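PDB 5DQP: EDTA monooxygenase, which probably uses reduced flavin mononucleotide and molecular oxygen to oxidise EDTA, as a monooxygenase of the bacterial luciferase-like superfamily. Local coordinates for residues R4-L18 with W373-L387. Numbering follows the deposited sequence.
Sequences RRMYLVSWLNSSGVL and WQDEAADGFVINAPL
Strands 7-11 and 380-383 run side by side and parallel, Y7 to S10 in register with G380 to I383, and their pairing closes the luciferase-like TIM barrel by joining the first strand to the last. The backbone bonds alternate: V9 N donates to F381 O, V9 O takes I383 N at 2.7 Å, and W11 N continues to I383 O. V9 and V382 share the face turned to L264 of strand 262-271, whereas on the other, under helix 390-405, L8 CD2 meets I383 CD1 at 3.9 Å.

Before the strands, R4 reaches the end of helix 362-374. Its side chain is extended, CG anti to the backbone N (chi1 -174°), which carries the guanidinium flat onto the W373 indole, planes parallel and centres 4.1 Å apart. R4 NH1 and NH2 both grip W373 O, at 2.9 Å for NH1, an oxygen that also accepts E376 N in the Schellman motif ending the helix. E376 OE1 sits over the opposite guanidinium face, a salt bridge through charge alone, and R4 NH2 makes a long, weak salt-bridge bond to D379 OD1. R248 pairs with both acids, and D379 OD2 takes V263 N. M6 covers the other indole face, CB 3.9 Å from the five-membered ring centroid, while its sulfur lies at the edge of F381. W373 NE1 donates to a water that in turn donates to R5 O and D379 O. A leucine in place of W373 would probably deprive the R4 guanidinium of its flat stacking partner and leave that water without its indole donor.

Beyond the strands, V17 N bonds to A385 O, and L18 CG packs on P386 CB. In one of its two modelled conformers, hence less certainly, W11, near the predicted FMN site, gives its NE1 to S266 OG, and the N384 amide stacks across its indole, planes 15° apart, with N384 CB 3.7 Å from the centroid of the W11 five-membered ring.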
ATOM      1  N   ARG A   4      -2.701   8.448  33.091  1.00 35.96           N
ATOM      2  CA  ARG A   4      -2.279   9.197  31.912  1.00 38.64           C
ATOM      3  C   ARG A   4      -0.765   9.052  31.702  1.00 38.97           C
ATOM      4  O   ARG A   4       0.033   9.202  32.641  1.00 36.13           O
ATOM      5  CB  ARG A   4      -2.677  10.674  32.041  1.00 39.86           C
ATOM      6  CG  ARG A   4      -2.412  11.521  30.783  1.00 37.04           C
ATOM      7  CD  ARG A   4      -2.748  13.019  30.996  1.00 37.51           C
ATOM      8  NE  ARG A   4      -2.441  13.866  29.826  1.00 35.15           N
ATOM      9  CZ  ARG A   4      -1.476  14.794  29.796  1.00 32.77           C
ATOM     10  NH1 ARG A   4      -0.719  15.009  30.869  1.00 30.46           N
ATOM     11  NH2 ARG A   4      -1.268  15.527  28.705  1.00 30.15           N
ATOM     12  N   ARG A   5      -0.366   8.742  30.472  1.00 29.80           N
ATOM     13  CA  ARG A   5       1.044   8.619  30.139  1.00 26.90           C
ATOM     14  C   ARG A   5       1.304   9.305  28.796  1.00 22.45           C
ATOM     15  O   ARG A   5       0.380   9.635  28.053  1.00 23.33           O
ATOM     16  CB  ARG A   5       1.475   7.139  30.154  1.00 26.97           C
ATOM     17  CG  ARG A   5       0.716   6.194  29.205  1.00 24.39           C
ATOM     18  CD  ARG A   5       1.320   6.220  27.791  1.00 23.86           C
ATOM     19  NE  ARG A   5       0.909   5.075  26.978  1.00 22.32           N
ATOM     20  CZ  ARG A   5       1.436   4.748  25.797  1.00 23.56           C
ATOM     21  NH1 ARG A   5       0.967   3.687  25.149  1.00 18.83           N
ATOM     22  NH2 ARG A   5       2.425   5.473  25.253  1.00 22.31           N
ATOM     23  N   MET A   6       2.582   9.526  28.501  1.00 23.77           N
ATOM     24  CA  MET A   6       3.020  10.213  27.289  1.00 27.90           C
ATOM     25  C   MET A   6       3.029   9.262  26.091  1.00 21.61           C
ATOM     26  O   MET A   6       3.477   8.118  26.207  1.00 22.30           O
ATOM     27  CB  MET A   6       4.434  10.771  27.515  1.00 23.89           C
ATOM     28  CG  MET A   6       5.049  11.529  26.346  1.00 22.45           C
ATOM     29  SD  MET A   6       6.759  11.975  26.708  1.00 24.07           S
ATOM     30  CE  MET A   6       6.557  12.928  28.224  1.00 17.93           C
ATOM     31  N   TYR A   7       2.566   9.744  24.937  1.00 18.15           N
ATOM     32  CA  TYR A   7       2.625   8.971  23.693  1.00 21.57           C
ATOM     33  C   TYR A   7       3.745   9.498  22.800  1.00 20.10           C
ATOM     34  O   TYR A   7       4.039  10.693  22.795  1.00 21.80           O
ATOM     35  CB  TYR A   7       1.288   9.017  22.934  1.00 18.57           C
ATOM     36  CG  TYR A   7       0.133   8.507  23.765  1.00 21.94           C
ATOM     37  CD1 TYR A   7      -0.139   7.153  23.850  1.00 23.48           C
ATOM     38  CD2 TYR A   7      -0.660   9.387  24.503  1.00 22.34           C
ATOM     39  CE1 TYR A   7      -1.180   6.682  24.646  1.00 22.98           C
ATOM     40  CE2 TYR A   7      -1.689   8.930  25.295  1.00 27.49           C
ATOM     41  CZ  TYR A   7      -1.941   7.576  25.365  1.00 25.61           C
ATOM     42  OH  TYR A   7      -2.970   7.124  26.142  1.00 29.93           O
ATOM     43  N   LEU A   8       4.375   8.597  22.045  1.00 17.38           N
ATOM     44  CA  LEU A   8       5.478   8.954  21.157  1.00 17.86           C
ATOM     45  C   LEU A   8       5.299   8.324  19.783  1.00 19.15           C
ATOM     46  O   LEU A   8       5.010   7.127  19.672  1.00 18.43           O
ATOM     47  CB  LEU A   8       6.823   8.511  21.747  1.00 22.64           C
ATOM     48  CG  LEU A   8       7.303   9.219  23.009  1.00 23.64           C
ATOM     49  CD1 LEU A   8       8.580   8.559  23.462  1.00 23.01           C
ATOM     50  CD2 LEU A   8       7.531  10.741  22.766  1.00 18.75           C
ATOM     51  N   VAL A   9       5.505   9.119  18.741  1.00 17.60           N
ATOM     52  CA  VAL A   9       5.438   8.657  17.360  1.00 17.11           C
ATOM     53  C   VAL A   9       6.708   9.095  16.648  1.00 21.79           C
ATOM     54  O   VAL A   9       7.192  10.208  16.874  1.00 19.65           O
ATOM     55  CB  VAL A   9       4.190   9.228  16.648  1.00 20.43           C
ATOM     56  CG1 VAL A   9       4.205   8.838  15.137  1.00 18.47           C
ATOM     57  CG2 VAL A   9       2.915   8.770  17.352  1.00 15.07           C
ATOM     58  N   SER A  10       7.247   8.239  15.778  1.00 19.83           N
ATOM     59  CA  SER A  10       8.523   8.515  15.119  1.00 19.44           C
ATOM     60  C   SER A  10       8.335   8.624  13.610  1.00 20.04           C
ATOM     61  O   SER A  10       7.893   7.664  12.971  1.00 18.87           O
ATOM     62  CB  SER A  10       9.559   7.426  15.418  1.00 18.61           C
ATOM     63  OG  SER A  10       9.071   6.121  15.072  1.00 23.79           O
ATOM     64  N   TRP A  11       8.664   9.788  13.049  0.56 22.42           N
ATOM     65  CA  TRP A  11       8.746   9.895  11.600  0.56 25.88           C
ATOM     66  C   TRP A  11       9.685   8.823  11.082  0.56 22.56           C
ATOM     67  O   TRP A  11      10.727   8.537  11.682  0.56 22.19           O
ATOM     68  CB  TRP A  11       9.285  11.247  11.146  0.56 24.60           C
ATOM     69  CG  TRP A  11       8.443  12.422  11.339  0.56 25.38           C
ATOM     70  CD1 TRP A  11       8.033  12.958  12.526  0.56 24.97           C
ATOM     71  CD2 TRP A  11       7.967  13.301  10.311  0.56 29.55           C
ATOM     72  NE1 TRP A  11       7.303  14.101  12.300  0.56 27.82           N
ATOM     73  CE2 TRP A  11       7.248  14.335  10.949  0.56 29.84           C
ATOM     74  CE3 TRP A  11       8.072  13.310   8.912  0.56 26.84           C
ATOM     75  CZ2 TRP A  11       6.627  15.368  10.235  0.56 30.81           C
ATOM     76  CZ3 TRP A  11       7.460  14.335   8.205  0.56 29.79           C
ATOM     77  CH2 TRP A  11       6.743  15.349   8.866  0.56 31.25           C
ATOM     78  N   LEU A  12       9.345   8.263   9.938  1.00 23.89           N
ATOM     79  CA  LEU A  12      10.172   7.213   9.361  1.00 22.26           C
ATOM     80  C   LEU A  12      10.578   7.438   7.908  1.00 18.91           C
ATOM     81  O   LEU A  12      11.257   6.578   7.337  1.00 22.32           O
ATOM     82  CB  LEU A  12       9.465   5.850   9.485  1.00 17.85           C
ATOM     83  CG  LEU A  12      10.394   4.789  10.103  1.00 28.54           C
ATOM     84  CD1 LEU A  12      10.852   5.163  11.530  1.00 25.89           C
ATOM     85  CD2 LEU A  12       9.749   3.413  10.095  1.00 24.34           C
ATOM     86  N   ASN A  13      10.240   8.574   7.314  1.00 19.05           N
ATOM     87  CA  ASN A  13      10.491   8.772   5.885  1.00 21.35           C
ATOM     88  C   ASN A  13      11.974   8.761   5.521  1.00 22.28           C
ATOM     89  O   ASN A  13      12.800   9.438   6.149  1.00 19.30           O
ATOM     90  CB  ASN A  13       9.894  10.100   5.431  1.00 23.19           C
ATOM     91  CG  ASN A  13       8.394  10.095   5.477  1.00 21.64           C
ATOM     92  OD1 ASN A  13       7.814  10.198   6.531  1.00 23.21           O
ATOM     93  ND2 ASN A  13       7.765   9.983   4.329  1.00 21.41           N
ATOM     94  N   SER A  14      12.292   8.031   4.459  1.00 18.73           N
ATOM     95  CA  SER A  14      13.525   8.237   3.673  1.00 20.43           C
ATOM     96  C   SER A  14      14.741   8.169   4.595  1.00 19.06           C
ATOM     97  O   SER A  14      14.873   7.205   5.365  1.00 22.91           O
ATOM     98  CB  SER A  14      13.374   9.537   2.885  1.00 20.45           C
ATOM     99  OG  SER A  14      14.530   9.768   2.094  1.00 20.40           O
ATOM    100  N   SER A  15      15.662   9.138   4.543  1.00 22.99           N
ATOM    101  CA  SER A  15      16.946   9.045   5.228  1.00 20.47           C
ATOM    102  C   SER A  15      17.012   9.905   6.478  1.00 19.82           C
ATOM    103  O   SER A  15      18.048   9.932   7.143  1.00 19.89           O
ATOM    104  CB  SER A  15      18.080   9.443   4.274  1.00 18.28           C
ATOM    105  OG  SER A  15      17.837  10.721   3.714  1.00 18.58           O
ATOM    106  N   GLY A  16      15.929  10.581   6.824  1.00 17.32           N
ATOM    107  CA  GLY A  16      15.947  11.598   7.857  1.00 23.20           C
ATOM    108  C   GLY A  16      15.350  12.893   7.344  1.00 25.74           C
ATOM    109  O   GLY A  16      15.174  13.094   6.145  1.00 22.19           O
ATOM    110  N   VAL A  17      15.054  13.790   8.303  1.00 23.25           N
ATOM    111  CA  VAL A  17      14.428  15.064   7.964  1.00 25.07           C
ATOM    112  C   VAL A  17      15.431  16.050   7.359  1.00 25.07           C
ATOM    113  O   VAL A  17      15.051  16.880   6.529  1.00 26.03           O
ATOM    114  CB  VAL A  17      13.708  15.689   9.177  1.00 29.77           C
ATOM    115  CG1 VAL A  17      14.640  15.846  10.325  1.00 28.72           C
ATOM    116  CG2 VAL A  17      13.156  17.063   8.804  1.00 29.81           C
ATOM    117  N   LEU A  18      16.710  15.988   7.720  1.00 23.42           N
ATOM    118  CA  LEU A  18      17.641  16.947   7.145  1.00 21.92           C
ATOM    119  C   LEU A  18      17.858  16.671   5.652  1.00 23.29           C
ATOM    120  O   LEU A  18      17.963  15.511   5.236  1.00 21.36           O
ATOM    121  CB  LEU A  18      18.969  16.938   7.898  1.00 16.95           C
ATOM    122  CG  LEU A  18      18.845  17.372   9.361  1.00 24.64           C
ATOM    123  CD1 LEU A  18      20.228  17.581   9.969  1.00 28.91           C
ATOM    124  CD2 LEU A  18      17.921  18.627   9.581  1.00 29.41           C
ATOM    125  N   TRP A 373       4.361  17.829  28.543  1.00 16.86           N
ATOM    126  CA  TRP A 373       3.343  16.795  28.686  1.00 20.59           C
ATOM    127  C   TRP A 373       2.523  16.983  29.953  1.00 22.14           C
ATOM    128  O   TRP A 373       1.289  16.877  29.925  1.00 21.05           O
ATOM    129  CB  TRP A 373       3.996  15.407  28.673  1.00 17.19           C
ATOM    130  CG  TRP A 373       3.060  14.303  29.130  1.00 21.41           C
ATOM    131  CD1 TRP A 373       2.066  13.706  28.404  1.00 22.27           C
ATOM    132  CD2 TRP A 373       3.057  13.667  30.404  1.00 19.84           C
ATOM    133  NE1 TRP A 373       1.436  12.747  29.154  1.00 21.90           N
ATOM    134  CE2 TRP A 373       2.029  12.701  30.387  1.00 24.80           C
ATOM    135  CE3 TRP A 373       3.826  13.823  31.568  1.00 19.24           C
ATOM    136  CZ2 TRP A 373       1.737  11.909  31.488  1.00 22.22           C
ATOM    137  CZ3 TRP A 373       3.534  13.038  32.654  1.00 26.04           C
ATOM    138  CH2 TRP A 373       2.516  12.075  32.602  1.00 25.05           C
ATOM    139  N   GLN A 374       3.192  17.280  31.074  1.00 20.66           N
ATOM    140  CA  GLN A 374       2.495  17.378  32.352  1.00 28.31           C
ATOM    141  C   GLN A 374       1.682  18.658  32.480  1.00 28.99           C
ATOM    142  O   GLN A 374       0.656  18.676  33.165  1.00 32.77           O
ATOM    143  CB  GLN A 374       3.493  17.293  33.505  1.00 29.59           C
ATOM    144  CG  GLN A 374       2.867  16.772  34.769  1.00 36.00           C
ATOM    145  CD  GLN A 374       3.903  16.507  35.807  1.00 44.02           C
ATOM    146  OE1 GLN A 374       4.586  17.427  36.253  1.00 53.64           O
ATOM    147  NE2 GLN A 374       4.052  15.244  36.198  1.00 44.37           N
ATOM    148  N   ASP A 375       2.133  19.733  31.866  1.00 20.04           N
ATOM    149  CA  ASP A 375       1.373  20.964  31.837  1.00 27.24           C
ATOM    150  C   ASP A 375       0.318  20.954  30.735  1.00 31.13           C
ATOM    151  O   ASP A 375      -0.275  21.998  30.440  1.00 27.44           O
ATOM    152  CB  ASP A 375       2.334  22.151  31.684  1.00 25.27           C
ATOM    153  CG  ASP A 375       3.174  22.388  32.946  1.00 30.58           C
ATOM    154  OD1 ASP A 375       2.775  21.887  34.024  1.00 36.13           O
ATOM    155  OD2 ASP A 375       4.220  23.068  32.877  1.00 35.09           O
ATOM    156  N   GLU A 376       0.120  19.804  30.090  1.00 26.16           N
ATOM    157  CA  GLU A 376      -0.949  19.625  29.119  1.00 21.02           C
ATOM    158  C   GLU A 376      -0.787  20.533  27.912  1.00 25.79           C
ATOM    159  O   GLU A 376      -1.779  20.991  27.330  1.00 23.19           O
ATOM    160  CB  GLU A 376      -2.308  19.855  29.771  1.00 30.43           C
ATOM    161  CG  GLU A 376      -2.438  19.176  31.129  1.00 37.44           C
ATOM    162  CD  GLU A 376      -3.258  17.894  31.096  1.00 58.91           C
ATOM    163  OE1 GLU A 376      -3.016  17.018  31.959  1.00 73.95           O
ATOM    164  OE2 GLU A 376      -4.147  17.760  30.223  1.00 58.48           O
ATOM    165  N   ALA A 377       0.454  20.842  27.547  1.00 24.00           N
ATOM    166  CA  ALA A 377       0.715  21.428  26.244  1.00 21.64           C
ATOM    167  C   ALA A 377       0.875  20.363  25.173  1.00 21.02           C
ATOM    168  O   ALA A 377       1.113  20.701  24.008  1.00 22.32           O
ATOM    169  CB  ALA A 377       1.961  22.310  26.290  1.00 18.26           C
ATOM    170  N   ALA A 378       0.722  19.094  25.545  1.00 22.59           N
ATOM    171  CA  ALA A 378       0.950  17.955  24.662  1.00 19.48           C
ATOM    172  C   ALA A 378       0.414  16.703  25.339  1.00 24.83           C
ATOM    173  O   ALA A 378       0.500  16.572  26.561  1.00 23.22           O
ATOM    174  CB  ALA A 378       2.447  17.789  24.380  1.00 19.23           C
ATOM    175  N   ASP A 379      -0.132  15.782  24.544  1.00 20.26           N
ATOM    176  CA  ASP A 379      -0.362  14.428  25.038  1.00 21.52           C
ATOM    177  C   ASP A 379       0.791  13.477  24.709  1.00 17.12           C
ATOM    178  O   ASP A 379       0.771  12.319  25.144  1.00 22.38           O
ATOM    179  CB  ASP A 379      -1.680  13.876  24.473  1.00 21.03           C
ATOM    180  CG  ASP A 379      -2.867  14.791  24.790  1.00 29.43           C
ATOM    181  OD1 ASP A 379      -3.274  14.832  25.974  1.00 33.68           O
ATOM    182  OD2 ASP A 379      -3.371  15.492  23.875  1.00 28.51           O
ATOM    183  N   GLY A 380       1.767  13.948  23.948  1.00 19.25           N
ATOM    184  CA  GLY A 380       2.879  13.150  23.487  1.00 15.76           C
ATOM    185  C   GLY A 380       3.506  13.912  22.340  1.00 20.12           C
ATOM    186  O   GLY A 380       3.181  15.071  22.119  1.00 18.27           O
ATOM    187  N   PHE A 381       4.401  13.243  21.604  1.00 14.82           N
ATOM    188  CA  PHE A 381       5.183  13.966  20.609  1.00 16.34           C
ATOM    189  C   PHE A 381       5.453  13.109  19.385  1.00 18.95           C
ATOM    190  O   PHE A 381       5.512  11.883  19.467  1.00 19.08           O
ATOM    191  CB  PHE A 381       6.525  14.471  21.188  1.00 17.41           C
ATOM    192  CG  PHE A 381       6.343  15.321  22.419  1.00 22.81           C
ATOM    193  CD1 PHE A 381       6.254  14.733  23.673  1.00 16.56           C
ATOM    194  CD2 PHE A 381       6.199  16.689  22.312  1.00 22.45           C
ATOM    195  CE1 PHE A 381       6.063  15.500  24.800  1.00 21.96           C
ATOM    196  CE2 PHE A 381       6.015  17.462  23.430  1.00 17.34           C
ATOM    197  CZ  PHE A 381       5.932  16.850  24.685  1.00 19.57           C
ATOM    198  N   VAL A 382       5.604  13.785  18.249  1.00 16.28           N
ATOM    199  CA  VAL A 382       6.134  13.193  17.026  1.00 18.98           C
ATOM    200  C   VAL A 382       7.608  13.569  16.944  1.00 21.80           C
ATOM    201  O   VAL A 382       7.950  14.754  16.856  1.00 24.72           O
ATOM    202  CB  VAL A 382       5.379  13.678  15.772  1.00 23.53           C
ATOM    203  CG1 VAL A 382       5.648  12.729  14.597  1.00 23.87           C
ATOM    204  CG2 VAL A 382       3.841  13.869  16.024  1.00 22.02           C
ATOM    205  N   ILE A 383       8.463  12.558  16.963  1.00 18.26           N
ATOM    206  CA  ILE A 383       9.916  12.701  16.901  1.00 21.20           C
ATOM    207  C   ILE A 383      10.355  12.601  15.444  1.00 21.83           C
ATOM    208  O   ILE A 383      10.170  11.560  14.799  1.00 21.34           O
ATOM    209  CB  ILE A 383      10.594  11.608  17.745  1.00 19.77           C
ATOM    210  CG1 ILE A 383      10.056  11.616  19.173  1.00 21.84           C
ATOM    211  CG2 ILE A 383      12.122  11.721  17.709  1.00 22.38           C
ATOM    212  CD1 ILE A 383       9.886  10.186  19.727  1.00 29.78           C
ATOM    213  N   ASN A 384      10.936  13.670  14.929  1.00 21.59           N
ATOM    214  CA  ASN A 384      11.332  13.778  13.527  1.00 15.49           C
ATOM    215  C   ASN A 384      12.861  13.717  13.498  1.00 22.23           C
ATOM    216  O   ASN A 384      13.536  14.743  13.550  1.00 22.64           O
ATOM    217  CB  ASN A 384      10.786  15.080  12.954  1.00 22.83           C
ATOM    218  CG  ASN A 384      10.774  15.123  11.435  1.00 37.04           C
ATOM    219  OD1 ASN A 384      11.098  14.140  10.757  1.00 30.66           O
ATOM    220  ND2 ASN A 384      10.374  16.282  10.885  1.00 33.22           N
ATOM    221  N   ALA A 385      13.404  12.512  13.401  1.00 20.14           N
ATOM    222  CA  ALA A 385      14.849  12.338  13.572  1.00 20.65           C
ATOM    223  C   ALA A 385      15.606  12.995  12.425  1.00 21.87           C
ATOM    224  O   ALA A 385      15.241  12.806  11.254  1.00 23.48           O
ATOM    225  CB  ALA A 385      15.207  10.858  13.676  1.00 19.35           C
ATOM    226  N   PRO A 386      16.658  13.775  12.712  1.00 22.00           N
ATOM    227  CA  PRO A 386      17.409  14.420  11.621  1.00 26.63           C
ATOM    228  C   PRO A 386      18.119  13.430  10.718  1.00 24.18           C
ATOM    229  O   PRO A 386      18.304  13.712   9.529  1.00 24.81           O
ATOM    230  CB  PRO A 386      18.413  15.323  12.362  1.00 26.26           C
ATOM    231  CG  PRO A 386      18.544  14.734  13.723  1.00 23.59           C
ATOM    232  CD  PRO A 386      17.185  14.132  14.041  1.00 24.63           C
ATOM    233  N   LEU A 387      18.536  12.292  11.251  1.00 25.83           N
ATOM    234  CA  LEU A 387      19.171  11.231  10.476  1.00 21.06           C
ATOM    235  C   LEU A 387      18.557   9.905  10.896  1.00 23.60           C
ATOM    236  O   LEU A 387      18.481   9.620  12.096  1.00 21.47           O
ATOM    237  CB  LEU A 387      20.691  11.197  10.707  1.00 23.61           C
ATOM    238  CG  LEU A 387      21.432  10.044  10.021  1.00 27.05           C
ATOM    239  CD1 LEU A 387      21.194  10.054   8.500  1.00 22.68           C
ATOM    240  CD2 LEU A 387      22.934  10.097  10.351  1.00 27.01           C
TER
HETATM  241  O   HOH W   1      -3.717  12.589  27.389  1.00 31.22           O
HETATM  242  O   HOH W   2      -0.840  11.817  27.332  1.00 20.37           O
HETATM  243  O   HOH W   3      12.126   9.955  13.572  1.00 18.77           O